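Local coordinates for proteasome activator protein PA26 (Trypanosoma brucei, PDB 1YAR) that binds the end of the 20S proteasome as a ring-shaped activator of the PA28 family and probably opens its gate for substrates, at residues 101-106 with 226-231; 120-125 with 212-217; 29-34 with 92-97. All blocks are in the same frame, centred on the assembly; numbering follows the deposited sequence. Where two conformers were deposited one is given.

Contact 1 (101-106 with 226-231); sequences RIPEHK and IQPRTG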
loop_
_atom_site.group_PDB
_atom_site.type_symbol
_atom_site.label_atom_id
_atom_site.label_comp_id
_atom_site.label_asym_id
_atom_site.label_seq_id
_atom_site.Cartn_x
_atom_site.Cartn_y
_atom_site.Cartn_z
ATOM N N ARG O 101 -11.674 -92.004 -23.670
ATOM C CA ARG O 101 -11.292 -90.826 -22.866
ATOM C C ARG O 101 -11.492 -89.485 -23.587
ATOM O O ARG O 101 -11.035 -88.438 -23.118
ATOM C CB ARG O 101 -9.856 -90.958 -22.367
ATOM C CG ARG O 101 -9.649 -92.120 -21.413
ATOM C CD ARG O 101 -8.192 -92.419 -21.101
ATOM N NE ARG O 101 -8.078 -93.419 -20.029
ATOM C CZ ARG O 101 -8.172 -94.739 -20.183
ATOM N NH1 ARG O 101 -8.375 -95.284 -21.387
ATOM N NH2 ARG O 101 -8.057 -95.529 -19.111
ATOM N N ILE O 102 -12.180 -89.505 -24.721
ATOM C CA ILE O 102 -12.574 -88.243 -25.366
ATOM C C ILE O 102 -13.580 -87.615 -24.423
ATOM O O ILE O 102 -14.545 -88.271 -24.059
ATOM C CB ILE O 102 -13.169 -88.496 -26.769
ATOM C CG1 ILE O 102 -12.068 -88.980 -27.720
ATOM C CG2 ILE O 102 -13.844 -87.209 -27.320
ATOM C CD1 ILE O 102 -12.618 -89.610 -29.019
ATOM N N PRO O 103 -13.329 -86.381 -23.970
ATOM C CA PRO O 103 -14.142 -85.799 -22.894
ATOM C C PRO O 103 -15.445 -85.179 -23.363
ATOM O O PRO O 103 -15.731 -85.164 -24.574
ATOM C CB PRO O 103 -13.220 -84.720 -22.307
ATOM C CG PRO O 103 -12.384 -84.255 -23.489
ATOM C CD PRO O 103 -12.219 -85.495 -24.376
ATOM N N GLU O 104 -16.216 -84.662 -22.402
ATOM C CA GLU O 104 -17.460 -83.944 -22.664
ATOM C C GLU O 104 -17.261 -82.975 -23.839
ATOM O O GLU O 104 -16.290 -82.235 -23.860
ATOM C CB GLU O 104 -17.855 -83.137 -21.422
ATOM C CG GLU O 104 -19.206 -82.461 -21.492
ATOM C CD GLU O 104 -19.379 -81.389 -20.414
ATOM O OE1 GLU O 104 -19.076 -81.662 -19.242
ATOM O OE2 GLU O 104 -19.799 -80.256 -20.753
ATOM N N HIS O 105 -18.187 -82.994 -24.790
ATOM C CA HIS O 105 -18.102 -82.148 -25.969
ATOM C C HIS O 105 -18.280 -80.673 -25.601
ATOM O O HIS O 105 -19.287 -80.286 -25.022
ATOM C CB HIS O 105 -19.169 -82.551 -26.975
ATOM C CG HIS O 105 -19.098 -81.785 -28.256
ATOM N ND1 HIS O 105 -18.501 -82.289 -29.394
ATOM C CD2 HIS O 105 -19.545 -80.546 -28.577
ATOM C CE1 HIS O 105 -18.592 -81.389 -30.363
ATOM N NE2 HIS O 105 -19.210 -80.323 -29.889
ATOM N N LYS O 106 -17.278 -79.861 -25.912
ATOM C CA LYS O 106 -17.367 -78.424 -25.657
ATOM C C LYS O 106 -16.824 -77.626 -26.832
ATOM O O LYS O 106 -16.129 -78.168 -27.696
ATOM C CB LYS O 106 -16.570 -78.033 -24.408
ATOM C CG LYS O 106 -17.039 -78.635 -23.093
ATOM C CD LYS O 106 -16.088 -78.218 -21.985
ATOM C CE LYS O 106 -16.586 -78.672 -20.611
ATOM N NZ LYS O 106 -17.770 -77.906 -20.149
ATOM N N ILE O 226 -4.421 -89.481 -22.639
ATOM C CA ILE O 226 -5.097 -90.038 -21.452
ATOM C C ILE O 226 -5.870 -88.960 -20.684
ATOM O O ILE O 226 -6.986 -89.202 -20.220
ATOM C CB ILE O 226 -4.084 -90.775 -20.534
ATOM C CG1 ILE O 226 -3.288 -91.824 -21.326
ATOM C CG2 ILE O 226 -4.803 -91.441 -19.336
ATOM C CD1 ILE O 226 -4.161 -92.960 -21.910
ATOM N N GLN O 227 -5.269 -87.778 -20.563
ATOM C CA GLN O 227 -5.840 -86.676 -19.829
ATOM C C GLN O 227 -5.851 -85.408 -20.689
ATOM O O GLN O 227 -4.967 -84.560 -20.544
ATOM C CB GLN O 227 -5.032 -86.420 -18.549
ATOM C CG GLN O 227 -5.014 -87.584 -17.565
ATOM C CD GLN O 227 -6.390 -87.871 -16.951
ATOM O OE1 GLN O 227 -7.292 -87.015 -16.981
ATOM N NE2 GLN O 227 -6.549 -89.079 -16.380
ATOM N N PRO O 228 -6.819 -85.295 -21.602
ATOM C CA PRO O 228 -6.838 -84.178 -22.552
ATOM C C PRO O 228 -7.140 -82.809 -21.905
ATOM O O PRO O 228 -6.850 -81.768 -22.504
ATOM C CB PRO O 228 -7.940 -84.581 -23.537
ATOM C CG PRO O 228 -8.863 -85.496 -22.743
ATOM C CD PRO O 228 -7.925 -86.248 -21.838
ATOM N N ARG O 229 -7.721 -82.822 -20.703
ATOM C CA ARG O 229 -8.020 -81.590 -19.975
ATOM C C ARG O 229 -7.445 -81.657 -18.566
ATOM O O ARG O 229 -7.490 -82.701 -17.919
ATOM C CB ARG O 229 -9.526 -81.332 -19.902
ATOM C CG ARG O 229 -10.195 -81.081 -21.254
ATOM C CD ARG O 229 -11.678 -80.796 -21.172
ATOM N NE ARG O 229 -12.213 -80.463 -22.498
ATOM C CZ ARG O 229 -13.410 -80.804 -22.949
ATOM N NH1 ARG O 229 -14.269 -81.495 -22.193
ATOM N NH2 ARG O 229 -13.762 -80.452 -24.175
ATOM N N THR O 230 -6.904 -80.542 -18.099
ATOM C CA THR O 230 -6.240 -80.523 -16.798
ATOM C C THR O 230 -6.831 -79.403 -15.975
ATOM O O THR O 230 -6.790 -78.235 -16.388
ATOM C CB THR O 230 -4.701 -80.344 -16.941
ATOM O OG1 THR O 230 -4.415 -79.300 -17.883
ATOM C CG2 THR O 230 -4.065 -81.566 -17.577
ATOM N N GLY O 231 -7.384 -79.772 -14.816
ATOM C CA GLY O 231 -8.050 -78.822 -13.914
ATOM C C GLY O 231 -7.098 -77.994 -13.063
ATOM O O GLY O 231 -6.018 -78.461 -12.674
#

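Contact 2 (120-125 with 212-217); sequences LKIIDE and RAVINA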
loop_
_atom_site.group_PDB
_atom_site.type_symbol
_atom_site.label_atom_id
_atom_site.label_comp_id
_atom_site.label_asym_id
_atom_site.label_seq_id
_atom_site.Cartn_x
_atom_site.Cartn_y
_atom_site.Cartn_z
ATOM N N LEU O 120 -5.850 -90.534 -33.337
ATOM C CA LEU O 120 -6.878 -91.434 -33.854
ATOM C C LEU O 120 -6.892 -91.428 -35.385
ATOM O O LEU O 120 -7.083 -92.468 -36.009
ATOM C CB LEU O 120 -8.254 -91.066 -33.307
ATOM C CG LEU O 120 -8.516 -91.485 -31.851
ATOM C CD1 LEU O 120 -9.776 -90.826 -31.327
ATOM C CD2 LEU O 120 -8.599 -93.020 -31.742
ATOM N N LYS O 121 -6.686 -90.251 -35.977
ATOM C CA LYS O 121 -6.599 -90.118 -37.430
ATOM C C LYS O 121 -5.469 -90.974 -38.028
ATOM O O LYS O 121 -5.697 -91.689 -39.010
ATOM C CB LYS O 121 -6.431 -88.638 -37.841
ATOM C CG LYS O 121 -6.445 -88.429 -39.362
ATOM C CD LYS O 121 -6.239 -86.958 -39.752
ATOM C CE LYS O 121 -6.523 -86.778 -41.259
ATOM N NZ LYS O 121 -5.768 -85.612 -41.827
ATOM N N ILE O 122 -4.274 -90.918 -37.443
ATOM C CA ILE O 122 -3.151 -91.699 -37.980
ATOM C C ILE O 122 -3.319 -93.205 -37.733
ATOM O O ILE O 122 -2.860 -94.019 -38.532
ATOM C CB ILE O 122 -1.761 -91.192 -37.494
ATOM C CG1 ILE O 122 -1.441 -91.678 -36.083
ATOM C CG2 ILE O 122 -1.655 -89.680 -37.603
ATOM C CD1 ILE O 122 -0.001 -91.445 -35.676
ATOM N N ILE O 123 -3.984 -93.572 -36.641
ATOM C CA ILE O 123 -4.289 -94.999 -36.404
ATOM C C ILE O 123 -5.362 -95.490 -37.368
ATOM O O ILE O 123 -5.251 -96.587 -37.913
ATOM C CB ILE O 123 -4.633 -95.306 -34.940
ATOM C CG1 ILE O 123 -3.427 -94.962 -34.062
ATOM C CG2 ILE O 123 -4.811 -96.819 -34.762
ATOM C CD1 ILE O 123 -3.739 -94.916 -32.593
ATOM N N ASP O 124 -6.380 -94.665 -37.604
ATOM C CA ASP O 124 -7.356 -94.939 -38.669
ATOM C C ASP O 124 -6.718 -95.149 -40.048
ATOM O O ASP O 124 -7.089 -96.085 -40.774
ATOM C CB ASP O 124 -8.367 -93.803 -38.770
ATOM C CG ASP O 124 -9.361 -93.795 -37.627
ATOM O OD1 ASP O 124 -9.480 -94.822 -36.906
ATOM O OD2 ASP O 124 -10.073 -92.786 -37.368
ATOM N N GLU O 125 -5.795 -94.257 -40.418
ATOM C CA GLU O 125 -5.045 -94.389 -41.672
ATOM C C GLU O 125 -4.276 -95.709 -41.713
ATOM O O GLU O 125 -4.267 -96.397 -42.731
ATOM C CB GLU O 125 -4.056 -93.226 -41.870
ATOM C CG GLU O 125 -3.487 -93.156 -43.296
ATOM C CD GLU O 125 -2.368 -92.133 -43.479
ATOM O OE1 GLU O 125 -2.157 -91.279 -42.579
ATOM O OE2 GLU O 125 -1.674 -92.196 -44.522
ATOM N N ARG O 212 6.420 -97.042 -37.392
ATOM C CA ARG O 212 7.400 -96.158 -36.750
ATOM C C ARG O 212 6.819 -94.764 -36.451
ATOM O O ARG O 212 7.049 -94.207 -35.368
ATOM C CB ARG O 212 8.673 -96.049 -37.586
ATOM C CG ARG O 212 9.454 -97.360 -37.655
ATOM C CD ARG O 212 10.802 -97.277 -38.343
ATOM N NE ARG O 212 11.623 -98.426 -37.946
ATOM C CZ ARG O 212 11.904 -99.459 -38.734
ATOM N NH1 ARG O 212 11.478 -99.481 -40.004
ATOM N NH2 ARG O 212 12.646 -100.465 -38.255
ATOM N N ALA O 213 6.058 -94.221 -37.404
ATOM C CA ALA O 213 5.403 -92.912 -37.233
ATOM C C ALA O 213 4.442 -92.945 -36.043
ATOM O O ALA O 213 4.370 -91.980 -35.287
ATOM C CB ALA O 213 4.636 -92.518 -38.518
ATOM N N VAL O 214 3.694 -94.045 -35.890
ATOM C CA VAL O 214 2.724 -94.178 -34.775
ATOM C C VAL O 214 3.414 -94.345 -33.402
ATOM O O VAL O 214 2.995 -93.741 -32.409
ATOM C CB VAL O 214 1.661 -95.303 -35.008
ATOM C CG1 VAL O 214 0.717 -95.419 -33.821
ATOM C CG2 VAL O 214 0.805 -95.022 -36.272
ATOM N N ILE O 215 4.485 -95.126 -33.354
ATOM C CA ILE O 215 5.284 -95.232 -32.111
ATOM C C ILE O 215 5.691 -93.839 -31.659
ATOM O O ILE O 215 5.465 -93.458 -30.507
ATOM C CB ILE O 215 6.528 -96.101 -32.331
ATOM C CG1 ILE O 215 6.110 -97.551 -32.624
ATOM C CG2 ILE O 215 7.484 -96.026 -31.095
ATOM C CD1 ILE O 215 7.187 -98.331 -33.365
ATOM N N ASN O 216 6.276 -93.070 -32.585
ATOM C CA ASN O 216 6.692 -91.701 -32.275
ATOM C C ASN O 216 5.531 -90.838 -31.806
ATOM O O ASN O 216 5.645 -90.159 -30.787
ATOM C CB ASN O 216 7.436 -91.062 -33.460
ATOM C CG ASN O 216 7.908 -89.638 -33.173
ATOM O OD1 ASN O 216 8.788 -89.422 -32.331
ATOM N ND2 ASN O 216 7.367 -88.666 -33.923
ATOM N N ALA O 217 4.423 -90.860 -32.544
ATOM C CA ALA O 217 3.274 -90.016 -32.222
ATOM C C ALA O 217 2.677 -90.379 -30.857
ATOM O O ALA O 217 2.276 -89.504 -30.100
ATOM C CB ALA O 217 2.228 -90.149 -33.280
#

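Contact 3 (29-34 with 92-97); sequences AVIEEW and ETIRTV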
loop_
_atom_site.group_PDB
_atom_site.type_symbol
_atom_site.label_atom_id
_atom_site.label_comp_id
_atom_site.label_asym_id
_atom_site.label_seq_id
_atom_site.Cartn_x
_atom_site.Cartn_y
_atom_site.Cartn_z
ATOM N N ALA O 29 1.780 -101.113 -23.928
ATOM C CA ALA O 29 2.224 -102.479 -24.213
ATOM C C ALA O 29 2.241 -102.781 -25.724
ATOM O O ALA O 29 3.117 -103.508 -26.207
ATOM C CB ALA O 29 1.342 -103.485 -23.472
ATOM N N VAL O 30 1.264 -102.242 -26.456
ATOM C CA VAL O 30 1.218 -102.417 -27.908
ATOM C C VAL O 30 2.423 -101.725 -28.542
ATOM O O VAL O 30 3.141 -102.307 -29.365
ATOM C CB VAL O 30 -0.120 -101.877 -28.516
ATOM C CG1 VAL O 30 -0.037 -101.808 -30.045
ATOM C CG2 VAL O 30 -1.312 -102.754 -28.100
ATOM N N ILE O 31 2.645 -100.478 -28.147
ATOM C CA ILE O 31 3.750 -99.686 -28.692
ATOM C C ILE O 31 5.103 -100.353 -28.420
ATOM O O ILE O 31 5.987 -100.367 -29.273
ATOM C CB ILE O 31 3.714 -98.229 -28.141
ATOM C CG1 ILE O 31 2.433 -97.493 -28.596
ATOM C CG2 ILE O 31 4.993 -97.464 -28.532
ATOM C CD1 ILE O 31 2.350 -97.216 -30.140
ATOM N N GLU O 32 5.258 -100.924 -27.225
ATOM C CA GLU O 32 6.475 -101.670 -26.924
ATOM C C GLU O 32 6.656 -102.863 -27.870
ATOM O O GLU O 32 7.754 -103.100 -28.351
ATOM C CB GLU O 32 6.458 -102.172 -25.495
ATOM C CG GLU O 32 6.561 -101.086 -24.453
ATOM C CD GLU O 32 6.706 -101.676 -23.063
ATOM O OE1 GLU O 32 5.737 -102.323 -22.569
ATOM O OE2 GLU O 32 7.794 -101.491 -22.478
ATOM N N GLU O 33 5.578 -103.601 -28.107
ATOM C CA GLU O 33 5.577 -104.743 -29.031
ATOM C C GLU O 33 5.893 -104.311 -30.465
ATOM O O GLU O 33 6.695 -104.938 -31.145
ATOM C CB GLU O 33 4.236 -105.495 -28.952
ATOM C CG GLU O 33 4.052 -106.650 -29.951
ATOM C CD GLU O 33 5.141 -107.707 -29.901
ATOM O OE1 GLU O 33 5.792 -107.884 -28.837
ATOM O OE2 GLU O 33 5.358 -108.367 -30.946
ATOM N N TRP O 34 5.290 -103.203 -30.904
ATOM C CA TRP O 34 5.504 -102.706 -32.256
ATOM C C TRP O 34 6.947 -102.285 -32.453
ATOM O O TRP O 34 7.525 -102.532 -33.504
ATOM C CB TRP O 34 4.562 -101.525 -32.555
ATOM C CG TRP O 34 3.148 -101.924 -32.821
ATOM C CD1 TRP O 34 2.634 -103.192 -32.841
ATOM C CD2 TRP O 34 2.066 -101.054 -33.211
ATOM N NE1 TRP O 34 1.291 -103.159 -33.147
ATOM C CE2 TRP O 34 0.917 -101.861 -33.392
ATOM C CE3 TRP O 34 1.952 -99.660 -33.414
ATOM C CZ2 TRP O 34 -0.337 -101.331 -33.769
ATOM C CZ3 TRP O 34 0.700 -99.127 -33.777
ATOM C CH2 TRP O 34 -0.425 -99.960 -33.945
ATOM N N GLU O 92 -6.554 -101.416 -32.619
ATOM C CA GLU O 92 -7.878 -101.233 -32.022
ATOM C C GLU O 92 -7.817 -101.074 -30.505
ATOM O O GLU O 92 -8.636 -100.366 -29.928
ATOM C CB GLU O 92 -8.818 -102.374 -32.408
ATOM C CG GLU O 92 -9.194 -102.397 -33.890
ATOM C CD GLU O 92 -10.214 -101.338 -34.278
ATOM O OE1 GLU O 92 -10.872 -100.743 -33.400
ATOM O OE2 GLU O 92 -10.372 -101.095 -35.494
ATOM N N THR O 93 -6.840 -101.728 -29.866
ATOM C CA THR O 93 -6.579 -101.515 -28.448
ATOM C C THR O 93 -6.197 -100.059 -28.197
ATOM O O THR O 93 -6.741 -99.428 -27.287
ATOM C CB THR O 93 -5.474 -102.480 -27.981
ATOM O OG1 THR O 93 -5.975 -103.820 -28.098
ATOM C CG2 THR O 93 -5.148 -102.294 -26.494
ATOM N N ILE O 94 -5.273 -99.521 -28.995
ATOM C CA ILE O 94 -4.885 -98.113 -28.807
ATOM C C ILE O 94 -6.077 -97.197 -29.049
ATOM O O ILE O 94 -6.306 -96.259 -28.293
ATOM C CB ILE O 94 -3.696 -97.689 -29.672
ATOM C CG1 ILE O 94 -2.488 -98.599 -29.411
ATOM C CG2 ILE O 94 -3.343 -96.216 -29.346
ATOM C CD1 ILE O 94 -1.306 -98.376 -30.366
ATOM N N ARG O 95 -6.810 -97.493 -30.117
ATOM C CA ARG O 95 -7.984 -96.744 -30.504
ATOM C C ARG O 95 -8.929 -96.642 -29.317
ATOM O O ARG O 95 -9.374 -95.550 -28.964
ATOM C CB ARG O 95 -8.653 -97.465 -31.675
ATOM C CG ARG O 95 -9.560 -96.637 -32.527
ATOM C CD ARG O 95 -9.469 -97.014 -34.016
ATOM N NE ARG O 95 -10.775 -97.029 -34.670
ATOM C CZ ARG O 95 -11.427 -95.947 -35.083
ATOM N NH1 ARG O 95 -10.894 -94.743 -34.923
ATOM N NH2 ARG O 95 -12.611 -96.069 -35.669
ATOM N N THR O 96 -9.206 -97.791 -28.695
ATOM C CA THR O 96 -10.139 -97.892 -27.571
ATOM C C THR O 96 -9.672 -97.042 -26.395
ATOM O O THR O 96 -10.457 -96.310 -25.827
ATOM C CB THR O 96 -10.288 -99.370 -27.138
ATOM O OG1 THR O 96 -10.955 -100.078 -28.177
ATOM C CG2 THR O 96 -11.257 -99.497 -25.937
ATOM N N VAL O 97 -8.394 -97.151 -26.050
ATOM C CA VAL O 97 -7.815 -96.403 -24.918
ATOM C C VAL O 97 -8.047 -94.897 -25.103
ATOM O O VAL O 97 -8.455 -94.172 -24.166
ATOM C CB VAL O 97 -6.318 -96.703 -24.778
ATOM C CG1 VAL O 97 -5.625 -95.711 -23.835
ATOM C CG2 VAL O 97 -6.092 -98.153 -24.309
#

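Contact 1 (101-106 with 226-231)
The guanidinium of Arg229 is sandwiched between Pro103 and Lys106. Pro103 CG sits over the centre of one face, 3.5 Å above the plane; Lys106 CD covers the opposite face nearer the rim, at 3.6 Å. Glu104 O comes at the edge, in plane. Arg229 NH1 donates to Glu104 O at 2.7 Å (N-H...O 153°), on a lone pair; Arg229 NH2 adds a weak bond, at 3.1 Å. Arg229 reaches this slot by extending fully from CG to NE; NE goes to Asp109 O and NH2 also to Asn110 OD1. Lys106 NZ forms a salt bridge to Glu104 OE2 at 3.2 Å, from above the carboxylate plane; an acidic side chain of another protein's chain is its stronger partner. Nearer the helix end, the proline rings pass one another, Pro228 CG 3.7 Å from Pro103 CD. Arg101 runs alongside Ile226, its CD 3.5 Å from Ile226 O, while its guanidinium goes to Tyr22 O, Arg19 O and Val97 O. Arg229 fastens the C-terminal segment to the middle of the loop between helices 71-99 and 111-130, which corresponds to the activation loop of PA28-type activators, and its donors are used by two backbone carbonyls and the Asn110 amide.

Contact 2 (120-125 with 212-217)
Ala213, the first residue of 212-217 to face helix 120-125, gives only a marginal touch, its carbonyl oxygen lying beyond close packing distance from Ile122 CD1. One residue on, Val214 takes up the middle of the interface and divides its two methyls between two isoleucines. Val214 CG2 comes to 3.7 Å from Ile122 CD1, the two side chains overlapping head past tail. Val214 CG1, set anti to the backbone N (chi1 178°), reaches Ile123 CG1 at 4.2 Å, and here the side chains are nearly perpendicular. Ala217, one turn beyond Ala213, offers its CB to the tip of Ile122 at a CB to CD1 distance of 3.5 Å. Ile122 touches both Val214 and Ala217 because its CG1 is flanked by both backbone branches (chi1 80°) and chi2 then extends CD1; as this side chain was deposited in two conformers, its contacts hold for one of them. The axes of segments 120-125 and 212-217 approach to 10.5 Å and run nearly antiparallel, at 161°, with no hydrogen bond across. Within the helical bundle, Val214 also packs on Trp34 of helix 24-57 and Ile123 on Ala91 of helix 71-99, whereas Ala213 meets Ala99 of one neighbouring subunit and Asn216 bonds Arg19 and Ile102 of the same neighbour.

Contact 3 (29-34 with 92-97)
Ile94 reaches from helix 92-97 into a notch formed by Val30, Ile31 and Trp34, illustrating how one branched side chain can fill an interhelical seam. From CB the chain divides. CG2, anti to the backbone N, takes no part across this pair of helices, while Ile94 CG1, beside the backbone N (chi1 -56°), lies 4.1 Å from both Val30 CB and Val30 CG1. Chi2 extends the chain, and the terminal Ile94 CD1 gathers three partners: Val30 CG1 at 3.7 Å, Ile31 CD1 at 3.8 Å and the far end of the Trp34 indole, whose CH2 is 4.0 Å away. Ile31 arrives nearly perpendicular, its own end bending nearer than its CB would suggest. The indole is met obliquely by Ile94, while one of its faces carries Val30 CG1, 3.5 Å above the plane and displaced toward its border; Trp34 NE1 is hydrogen-bonded to Gln90 OE1. At the border, Val30 CG2 rests against Thr93 CB and CG2. The axes of segments 29-34 and 92-97 cross at 149°, closest approach 10.5 Å. Polar chemistry lies elsewhere on helix 92-97: Thr96 OG1 folds back to Glu92 O at 2.9 Å, and Thr96 OG1 and the Glu92 carboxylate also bond Thr209 and His206 of a different neighbour. The apolar seam thus faces inward, and these polar groups face a subunit interface.

From the N terminus, helix 24-57 runs out and helix 71-99 returns, so contact 3 closes the first loop before the others open. Contact 1 opens after helix 71-99 and contact 2 on helix 111-130; contact 2 closes first, on helix 183-226, and contact 1 closes where that helix ends, so the span of contact 2 lies within that of contact 1. Contacts 2 and 3 meet in the bundle interior, where Ile123 CD1 packs on Ile94 CG2. Toward the loop end, Ile226 of contact 1 touches Val97 of contact 3, and Ile102 touches Leu120 of contact 2, tying the loop and the end of helix 183-226 to helices 71-99 and 111-130, while contact 3 brings in helix 24-57.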